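Local coordinates for formylmethanofuran--tetrahydromethanopterin formyltransferase (Methanosarcina barkeri, PDB 1M5S), which catalyses, as a homotetramer, the reversible transfer of a formyl group from formylmethanofuran to tetrahydromethanopterin in methanogenesis from carbon dioxide, at residues S172-T175 and A176-A179; T219-E222 and R223-P226; A179-A182 and A183-I187; A260-A263 and G264-A268; G205-S208 and G209-Y213. All blocks are in the same frame, centred on the assembly; numbering follows the deposited sequence.

Contact 1: residues S172-T175 and A176-A179; sequences SQMT and ALTA
The carbonyl oxygen of Met174 is gripped twice by Thr178, once by its backbone N at 2.9 Å and once by its hydroxyl. The hydroxyl bond is the shorter, with Thr178 OG1 only 2.6 Å from Met174 O. This is the bifurcated threonine-to-backbone bond of an alpha-helix, formed here in the first turns of helix 173-187, whose N-cap is Ser172. The two donors come at the carbonyl from opposite faces of its plane, the amide from above it at 36° and the hydroxyl at a smaller tilt. OG1 stands anti to the carbonyl carbon of its own residue (chi1 -60°), which swings the hydroxyl back toward the preceding turn, where its bond to Met174 O fixes the rotation, while CG2 takes the branch beside the carbonyl carbon.

Backbone bonds from Ala176 to Ser172 O, from Leu177 to Gln173 O and from Ala179 to Thr175 O complete the helical pattern. Much of the surroundings is subunit interface: Met174 and Thr178 pack on Thr178 and Met174 of the second subunit, and the amide of Gln173 is bonded to Glu146 O of the third. Tyr245 of strand 243-251 lies against Ala176 and Leu177. On the apolar flank Met174 and Leu177 run side by side in the same direction, and the bends in the methionine chain bring its CE to 3.6 Å from Leu177 CD2.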
# COMPACT_ATOMS: atom_id res chain seq x y z
N SER A 172 18.41 -14.79 -11.68
CA SER A 172 18.67 -13.37 -11.47
C SER A 172 18.22 -13.00 -10.06
O SER A 172 17.43 -13.73 -9.44
CB SER A 172 17.90 -12.53 -12.50
OG SER A 172 16.50 -12.56 -12.27
N GLN A 173 18.70 -11.87 -9.56
CA GLN A 173 18.29 -11.36 -8.26
C GLN A 173 16.79 -11.19 -8.17
O GLN A 173 16.18 -11.61 -7.18
CB GLN A 173 18.97 -10.02 -7.98
CG GLN A 173 18.84 -9.57 -6.54
CD GLN A 173 19.73 -8.39 -6.22
OE1 GLN A 173 19.55 -7.30 -6.76
NE2 GLN A 173 20.68 -8.60 -5.33
N MET A 174 16.19 -10.57 -9.18
CA MET A 174 14.76 -10.25 -9.12
C MET A 174 13.87 -11.47 -9.30
O MET A 174 12.77 -11.51 -8.77
CB MET A 174 14.41 -9.17 -10.14
CG MET A 174 15.04 -7.82 -9.84
SD MET A 174 15.13 -7.38 -8.07
CE MET A 174 13.39 -7.38 -7.60
N THR A 175 14.38 -12.51 -9.97
CA THR A 175 13.68 -13.79 -10.04
C THR A 175 13.57 -14.43 -8.67
O THR A 175 12.48 -14.85 -8.25
CB THR A 175 14.41 -14.78 -10.97
OG1 THR A 175 14.31 -14.33 -12.33
CG2 THR A 175 13.80 -16.17 -10.86
N ALA A 176 14.70 -14.52 -7.97
CA ALA A 176 14.74 -15.13 -6.65
C ALA A 176 13.94 -14.30 -5.65
O ALA A 176 13.19 -14.85 -4.84
CB ALA A 176 16.19 -15.30 -6.19
N LEU A 177 14.04 -12.97 -5.74
CA LEU A 177 13.32 -12.09 -4.83
C LEU A 177 11.81 -12.17 -5.02
O LEU A 177 11.06 -12.17 -4.05
CB LEU A 177 13.79 -10.65 -4.99
CG LEU A 177 13.16 -9.63 -4.02
CD1 LEU A 177 13.21 -10.17 -2.59
CD2 LEU A 177 13.90 -8.31 -4.12
N THR A 178 11.37 -12.21 -6.28
CA THR A 178 9.94 -12.27 -6.59
C THR A 178 9.36 -13.59 -6.08
O THR A 178 8.25 -13.62 -5.53
CB THR A 178 9.69 -12.14 -8.10
OG1 THR A 178 10.21 -10.88 -8.54
CG2 THR A 178 8.21 -12.22 -8.42
N ALA A 179 10.15 -14.65 -6.19
CA ALA A 179 9.79 -15.96 -5.67
C ALA A 179 9.65 -15.92 -4.15
O ALA A 179 8.65 -16.39 -3.60
CB ALA A 179 10.82 -17.00 -6.10

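Contact 2: residues T219-E222 and R223-P226; sequences TANE and RFCP
Ala220 sets its methyl group loosely against the sulfur of Cys225, with CB to SG at 4.5 Å. Next in sequence, Asn221 accepts the bond that closes the turn: Phe224 N donates to Asn221 O over 3.0 Å. The hydrogen is aimed well, at 169°, although the nitrogen sits above the carbonyl plane and not on a lone pair. With CG anti to its own N (chi1 -170°), the Asn221 side chain is carried to the rim of the Phe224 ring, where CG lies in the ring plane 3.8 Å from Phe224 CD1. Amide and ring are almost perpendicular. The same ring meets Phe167 edge-to-face and also packs on Met145 of the third subunit.

Glu222 comes last, its carbonyl turned toward the following residues and its carboxylate toward Lys207, with which it forms a salt bridge. Cys225 N makes a weak bond to Glu222 O at 3.5 Å. A water spans the same two residues, donating to Glu222 O at 2.7 Å and also to Cys225 O. The bond between Asn221 and Phe224, with Glu222 and Arg223 at the corners in near-helical conformations, is the signature of a type I beta-turn.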
# COMPACT_ATOMS: atom_id res chain seq x y z
N THR A 219 29.10 -15.57 10.39
CA THR A 219 29.47 -14.78 9.22
C THR A 219 28.71 -15.25 7.99
O THR A 219 28.03 -16.28 8.01
CB THR A 219 30.98 -14.88 8.91
OG1 THR A 219 31.33 -16.24 8.64
CG2 THR A 219 31.81 -14.37 10.08
N ALA A 220 28.84 -14.50 6.90
CA ALA A 220 28.27 -14.92 5.62
C ALA A 220 28.87 -16.25 5.20
O ALA A 220 30.09 -16.45 5.29
CB ALA A 220 28.54 -13.86 4.55
N ASN A 221 28.00 -17.20 4.87
CA ASN A 221 28.42 -18.47 4.28
C ASN A 221 28.83 -18.27 2.81
O ASN A 221 27.98 -18.22 1.91
CB ASN A 221 27.28 -19.48 4.38
CG ASN A 221 27.70 -20.88 4.00
OD1 ASN A 221 27.05 -21.85 4.39
ND2 ASN A 221 28.74 -20.99 3.19
N GLU A 222 30.13 -18.21 2.57
CA GLU A 222 30.67 -17.90 1.24
C GLU A 222 30.29 -18.94 0.18
O GLU A 222 30.43 -18.69 -1.02
CB GLU A 222 32.20 -17.76 1.31
CG GLU A 222 32.95 -19.06 1.64
CD GLU A 222 32.86 -19.45 3.11
OE1 GLU A 222 32.64 -18.56 3.96
OE2 GLU A 222 33.02 -20.65 3.42
N ARG A 223 29.78 -20.09 0.62
CA ARG A 223 29.39 -21.16 -0.29
C ARG A 223 28.07 -20.88 -0.99
O ARG A 223 27.71 -21.59 -1.93
CB ARG A 223 29.26 -22.49 0.47
CG ARG A 223 30.53 -22.95 1.17
CD ARG A 223 30.32 -24.31 1.84
NE ARG A 223 30.57 -25.42 0.92
CZ ARG A 223 29.79 -26.48 0.78
NH1 ARG A 223 30.13 -27.45 -0.07
NH2 ARG A 223 28.66 -26.58 1.47
N PHE A 224 27.31 -19.91 -0.48
CA PHE A 224 26.04 -19.52 -1.09
C PHE A 224 26.05 -18.06 -1.54
O PHE A 224 25.00 -17.46 -1.71
CB PHE A 224 24.89 -19.73 -0.11
CG PHE A 224 24.61 -21.17 0.20
CD1 PHE A 224 25.15 -21.78 1.32
CD2 PHE A 224 23.74 -21.90 -0.60
CE1 PHE A 224 24.84 -23.09 1.65
CE2 PHE A 224 23.42 -23.22 -0.28
CZ PHE A 224 23.97 -23.81 0.85
N CYS A 225 27.25 -17.51 -1.72
CA CYS A 225 27.41 -16.15 -2.23
C CYS A 225 27.74 -16.15 -3.72
O CYS A 225 28.87 -16.42 -4.12
CB CYS A 225 28.52 -15.43 -1.46
SG CYS A 225 28.20 -15.23 0.30
N PRO A 226 26.75 -15.82 -4.58
CA PRO A 226 26.89 -15.93 -6.03
C PRO A 226 27.95 -15.01 -6.63
O PRO A 226 28.64 -15.39 -7.58
CB PRO A 226 25.48 -15.61 -6.55
CG PRO A 226 24.59 -15.95 -5.42
CD PRO A 226 25.35 -15.51 -4.21
O HOH W 1 29.97 -19.14 -3.64

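Contact 3: residues A179-A182 and A183-I187; sequences AAEA and AVDTI
Ala183, Val184, Asp185 and Thr186 each donate their backbone N to the carbonyl four residues back, from Ala179 O through Ala182 O, in regular alpha-helical geometry. The Val184 bond is the shortest of the four, 2.8 Å from its N to Ala180 O, and it is close to collinear with the C=O. At Ala182 O a second donor arrives: Thr186 OG1 lies 2.6 Å from it and approaches from the face opposite to the amide.

These turns belong to the C-terminal half of helix 173-187, in the proximal lobe of the FTR family. Ala183 and Val184 touch Ile247 of strand 243-251, Thr186 meets helix 254-268, and Ile187 reaches both. Glu181 packs on Thr29 and Asp185 on Lys30 of the fourth subunit, and Glu181 also has a long, weak ion pair with Arg31 of the third. Glu181, fully extended, and Asp185 run side by side with their carboxylate planes 84° apart. Their like charges are near, 4.4 Å from Glu181 OE2 to Asp185 OD2, and a water probably eases the repulsion by donating to both, at 2.7 Å to Glu181 OE2 and 2.8 Å to Asp185 OD2. A second water donates to Glu181 O, its oxygen 2.9 Å away, and weakly to Asp185 OD1.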
# COMPACT_ATOMS: atom_id res chain seq x y z
N ALA A 179 10.15 -14.65 -6.19
CA ALA A 179 9.79 -15.96 -5.67
C ALA A 179 9.65 -15.92 -4.15
O ALA A 179 8.65 -16.39 -3.60
CB ALA A 179 10.82 -17.00 -6.10
N ALA A 180 10.57 -15.22 -3.49
CA ALA A 180 10.54 -15.03 -2.05
C ALA A 180 9.32 -14.20 -1.64
O ALA A 180 8.60 -14.55 -0.71
CB ALA A 180 11.81 -14.35 -1.58
N GLU A 181 9.06 -13.15 -2.41
CA GLU A 181 7.92 -12.27 -2.15
C GLU A 181 6.61 -13.05 -2.22
O GLU A 181 5.77 -12.93 -1.32
CB GLU A 181 7.91 -11.12 -3.16
CG GLU A 181 6.75 -10.16 -3.00
CD GLU A 181 6.74 -9.06 -4.04
OE1 GLU A 181 7.79 -8.83 -4.69
OE2 GLU A 181 5.69 -8.40 -4.19
N ALA A 182 6.45 -13.87 -3.26
CA ALA A 182 5.26 -14.70 -3.42
C ALA A 182 5.13 -15.70 -2.27
O ALA A 182 4.04 -15.88 -1.73
CB ALA A 182 5.31 -15.44 -4.74
N ALA A 183 6.25 -16.30 -1.87
CA ALA A 183 6.26 -17.23 -0.74
C ALA A 183 5.86 -16.55 0.58
O ALA A 183 5.03 -17.08 1.33
CB ALA A 183 7.63 -17.88 -0.61
N VAL A 184 6.40 -15.36 0.83
CA VAL A 184 6.07 -14.60 2.03
C VAL A 184 4.60 -14.17 2.09
O VAL A 184 3.97 -14.24 3.15
CB VAL A 184 7.00 -13.38 2.17
CG1 VAL A 184 6.49 -12.42 3.24
CG2 VAL A 184 8.39 -13.86 2.51
N ASP A 185 4.04 -13.75 0.96
CA ASP A 185 2.63 -13.38 0.88
C ASP A 185 1.76 -14.59 1.18
O ASP A 185 0.69 -14.47 1.78
CB ASP A 185 2.28 -12.84 -0.51
CG ASP A 185 2.78 -11.42 -0.74
OD1 ASP A 185 2.99 -10.67 0.24
OD2 ASP A 185 2.94 -11.04 -1.91
N THR A 186 2.19 -15.76 0.71
CA THR A 186 1.45 -17.00 0.92
C THR A 186 1.49 -17.41 2.40
O THR A 186 0.47 -17.75 2.98
CB THR A 186 2.05 -18.14 0.09
OG1 THR A 186 2.19 -17.70 -1.26
CG2 THR A 186 1.15 -19.36 0.12
N ILE A 187 2.68 -17.34 2.99
CA ILE A 187 2.86 -17.69 4.39
C ILE A 187 2.09 -16.74 5.31
O ILE A 187 1.54 -17.18 6.32
CB ILE A 187 4.36 -17.71 4.75
CG1 ILE A 187 5.05 -18.83 3.96
CG2 ILE A 187 4.55 -17.94 6.25
CD1 ILE A 187 6.55 -18.81 4.04
O HOH W 2 3.11 -8.80 -3.56
O HOH W 3 5.76 -10.38 0.13

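Contact 4: residues A260-A263 and G264-A268; sequences AMKA and GIKAA
The Ile265 side chain against the Met261 carbonyl, one turn back, makes the close-packed part of this stretch of helix 254-268. Ile265 lays its longer branch along that carbonyl, CG1 coming to 3.2 Å from Met261 O and the terminal CD1 to 3.4 Å from the same oxygen. With CG1 anti to the carbonyl carbon of its own residue (chi1 -77°), that branch folds back over the preceding turn. The oxygen is not lost to the apolar contact, since Ile265 N also donates to it over 2.9 Å. Three more bonds of the same kind, from Gly264 to Ala260, Lys266 to Lys262 and Ala267 to Ala263, hold the backbone.

The buried side is built from small residues. Ala260, Ala263, Ala267 and Ala268 touch helix 173-187, with Gly264 among them, while Ile265 and Met261 lean on Phe166 and Ile249 of neighbouring strands.

The lysine side is looser. Lys262 runs straight out from the helix and passes Phe297, whereas Lys266 is bent at its second and third torsions. Their aliphatic chains barely meet, 4.4 Å from Lys262 CG to Lys266 CG, although Lys266 CG is tight against the preceding turn, 3.0 Å from Lys262 O. The two ammonium groups remain apart, with Lys262 NZ and Lys266 NZ separated by 5.7 Å. The helix is thus amphipathic: its face of small apolar side chains allows a close approach to another helix, whereas two like charges on neighbouring turns would probably favour a side that water can screen.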
# COMPACT_ATOMS: atom_id res chain seq x y z
N ALA A 260 3.78 -23.99 6.12
CA ALA A 260 4.36 -22.75 5.62
C ALA A 260 5.48 -23.01 4.62
O ALA A 260 5.56 -22.36 3.58
CB ALA A 260 4.87 -21.90 6.78
N MET A 261 6.36 -23.96 4.94
CA MET A 261 7.44 -24.35 4.04
C MET A 261 6.89 -24.90 2.72
O MET A 261 7.33 -24.51 1.64
CB MET A 261 8.34 -25.40 4.70
CG MET A 261 9.11 -24.86 5.90
SD MET A 261 10.14 -26.11 6.72
CE MET A 261 11.41 -26.35 5.52
N LYS A 262 5.87 -25.74 2.83
CA LYS A 262 5.26 -26.35 1.65
C LYS A 262 4.57 -25.29 0.77
O LYS A 262 4.83 -25.23 -0.44
CB LYS A 262 4.25 -27.42 2.08
CG LYS A 262 3.56 -28.14 0.93
CD LYS A 262 2.61 -29.19 1.45
CE LYS A 262 1.84 -29.84 0.32
NZ LYS A 262 1.00 -30.96 0.82
N ALA A 263 3.72 -24.46 1.37
CA ALA A 263 3.00 -23.42 0.63
C ALA A 263 3.96 -22.40 0.04
O ALA A 263 3.82 -21.99 -1.12
CB ALA A 263 2.00 -22.72 1.55
N GLY A 264 4.99 -22.07 0.81
CA GLY A 264 5.99 -21.11 0.36
C GLY A 264 6.80 -21.62 -0.81
O GLY A 264 7.07 -20.86 -1.75
N ILE A 265 7.17 -22.90 -0.77
CA ILE A 265 7.93 -23.52 -1.85
C ILE A 265 7.07 -23.62 -3.11
O ILE A 265 7.52 -23.29 -4.20
CB ILE A 265 8.46 -24.92 -1.44
CG1 ILE A 265 9.67 -24.77 -0.52
CG2 ILE A 265 8.85 -25.74 -2.69
CD1 ILE A 265 10.06 -26.04 0.20
N LYS A 266 5.81 -23.99 -2.93
CA LYS A 266 4.90 -24.17 -4.07
C LYS A 266 4.58 -22.85 -4.77
O LYS A 266 4.31 -22.83 -5.97
CB LYS A 266 3.61 -24.86 -3.62
CG LYS A 266 3.82 -26.26 -3.04
CD LYS A 266 2.96 -27.28 -3.74
CE LYS A 266 1.50 -27.15 -3.36
NZ LYS A 266 0.67 -28.13 -4.10
N ALA A 267 4.61 -21.76 -4.01
CA ALA A 267 4.43 -20.42 -4.58
C ALA A 267 5.71 -19.92 -5.24
O ALA A 267 5.67 -19.34 -6.32
CB ALA A 267 3.96 -19.45 -3.50
N ALA A 268 6.85 -20.21 -4.62
CA ALA A 268 8.15 -19.82 -5.16
C ALA A 268 8.45 -20.42 -6.54
O ALA A 268 9.02 -19.75 -7.39
CB ALA A 268 9.26 -20.19 -4.19

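Contact 5: residues G205-S208 and G209-Y213; sequences GSKS and GANKY
Lys207 and Gly209 bracket a bend in an irregular stretch: Ser208 takes a helix-like conformation between extended neighbours, and the chain then straightens through Gly209 and Ala210. The bend is not closed by a hydrogen bond, for although Lys207 O lies 3.2 Å from Gly209 N, the angle is poor.

What bridges the two segments is the long side chain of Lys207, which reaches forward along the chain. Its CG sits between the backbone N and the carbonyl carbon (chi1 62°), and from there the chain stays extended until it kinks at the last torsion. CG passes 4.0 Å from Gly209 O, and CE comes 4.1 Å from Ala210 CA. The Asn211 side chain crosses the far end at a slant, ND2 lying 3.8 Å from Lys207 CE. These are van der Waals contacts, and the polar work is done with residues beyond the bend.

Besides its bridge to the carboxylate in 219-222, the ammonium group is held by Thr219 OG1 and Ala220 O, and by a salt bridge to Asp126 of the third subunit. That same aspartate accepts from the backbone N of Asn211, Lys212 and Tyr213, so one carboxylate ties the outer half of the stretch to a neighbouring subunit. The stretch belongs to the long connection between strand 193-194 and strand 243-251, and lies beside the returning part of that connection through a backbone pairing of Lys207 with Thr219.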
# COMPACT_ATOMS: atom_id res chain seq x y z
N GLY A 205 21.93 -14.58 4.83
CA GLY A 205 22.36 -15.93 5.18
C GLY A 205 23.60 -15.93 6.06
O GLY A 205 24.28 -14.91 6.18
N SER A 206 23.93 -17.07 6.65
CA SER A 206 25.13 -17.15 7.48
C SER A 206 25.57 -18.58 7.77
O SER A 206 24.76 -19.51 7.79
CB SER A 206 24.90 -16.40 8.80
OG SER A 206 23.91 -17.05 9.58
N LYS A 207 26.87 -18.74 8.00
CA LYS A 207 27.41 -19.98 8.56
C LYS A 207 27.68 -19.82 10.05
O LYS A 207 27.80 -18.70 10.56
CB LYS A 207 28.69 -20.39 7.82
CG LYS A 207 29.83 -19.41 7.94
CD LYS A 207 31.08 -19.96 7.27
CE LYS A 207 32.28 -19.06 7.50
NZ LYS A 207 32.23 -17.83 6.68
N SER A 208 27.89 -20.96 10.72
CA SER A 208 28.01 -21.02 12.18
C SER A 208 29.28 -20.39 12.77
O SER A 208 29.32 -20.10 13.96
CB SER A 208 27.93 -22.48 12.64
OG SER A 208 27.08 -22.62 13.76
N GLY A 209 30.30 -20.18 11.95
CA GLY A 209 31.55 -19.67 12.49
C GLY A 209 32.21 -18.60 11.65
O GLY A 209 31.54 -17.73 11.11
N ALA A 210 33.54 -18.65 11.59
CA ALA A 210 34.32 -17.73 10.77
C ALA A 210 35.63 -18.38 10.31
O ALA A 210 36.31 -19.04 11.09
CB ALA A 210 34.62 -16.47 11.56
N ASN A 211 35.97 -18.19 9.04
CA ASN A 211 37.22 -18.70 8.50
C ASN A 211 38.38 -17.77 8.85
O ASN A 211 39.54 -18.19 8.84
CB ASN A 211 37.12 -18.85 6.98
CG ASN A 211 36.09 -19.88 6.56
OD1 ASN A 211 35.91 -20.91 7.22
ND2 ASN A 211 35.39 -19.60 5.46
N LYS A 212 38.06 -16.53 9.19
CA LYS A 212 39.08 -15.50 9.37
C LYS A 212 38.87 -14.72 10.66
O LYS A 212 39.71 -14.76 11.57
CB LYS A 212 39.06 -14.53 8.17
CG LYS A 212 40.29 -13.65 8.05
CD LYS A 212 40.19 -12.73 6.84
CE LYS A 212 41.54 -12.14 6.44
NZ LYS A 212 41.97 -11.02 7.32
N TYR A 213 37.74 -14.03 10.75
CA TYR A 213 37.46 -13.15 11.87
C TYR A 213 36.79 -13.94 12.98
O TYR A 213 35.56 -13.96 13.09
CB TYR A 213 36.56 -12.00 11.42
CG TYR A 213 37.13 -11.25 10.24
CD1 TYR A 213 38.45 -10.78 10.25
CD2 TYR A 213 36.37 -11.02 9.10
CE1 TYR A 213 38.98 -10.10 9.16
CE2 TYR A 213 36.89 -10.34 8.00
CZ TYR A 213 38.20 -9.88 8.04
OH TYR A 213 38.72 -9.21 6.96

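Contacts 1, 3 and 4 are buried and helical, whereas contact 5 lies at the surface and contact 2 is intermediate. Contacts 1 and 3 follow one another on helix 173-187 and share Ala179; contact 4, on helix 254-268, packs against both, its centre about 8 Å from that of contact 3. Small residues and backbone bonds dominate there, with threonine hydroxyls bonded to carbonyls of the preceding turn in the first two. Contacts 2 and 5, centres about 9 Å apart, lie in one long connection and are joined largely through Lys207, by its ammonium group and its backbone. Contacts 1, 2, 3 and 5 all meet other subunits; the meeting is largely polar in contact 5 and more mixed in contacts 1, 2 and 3.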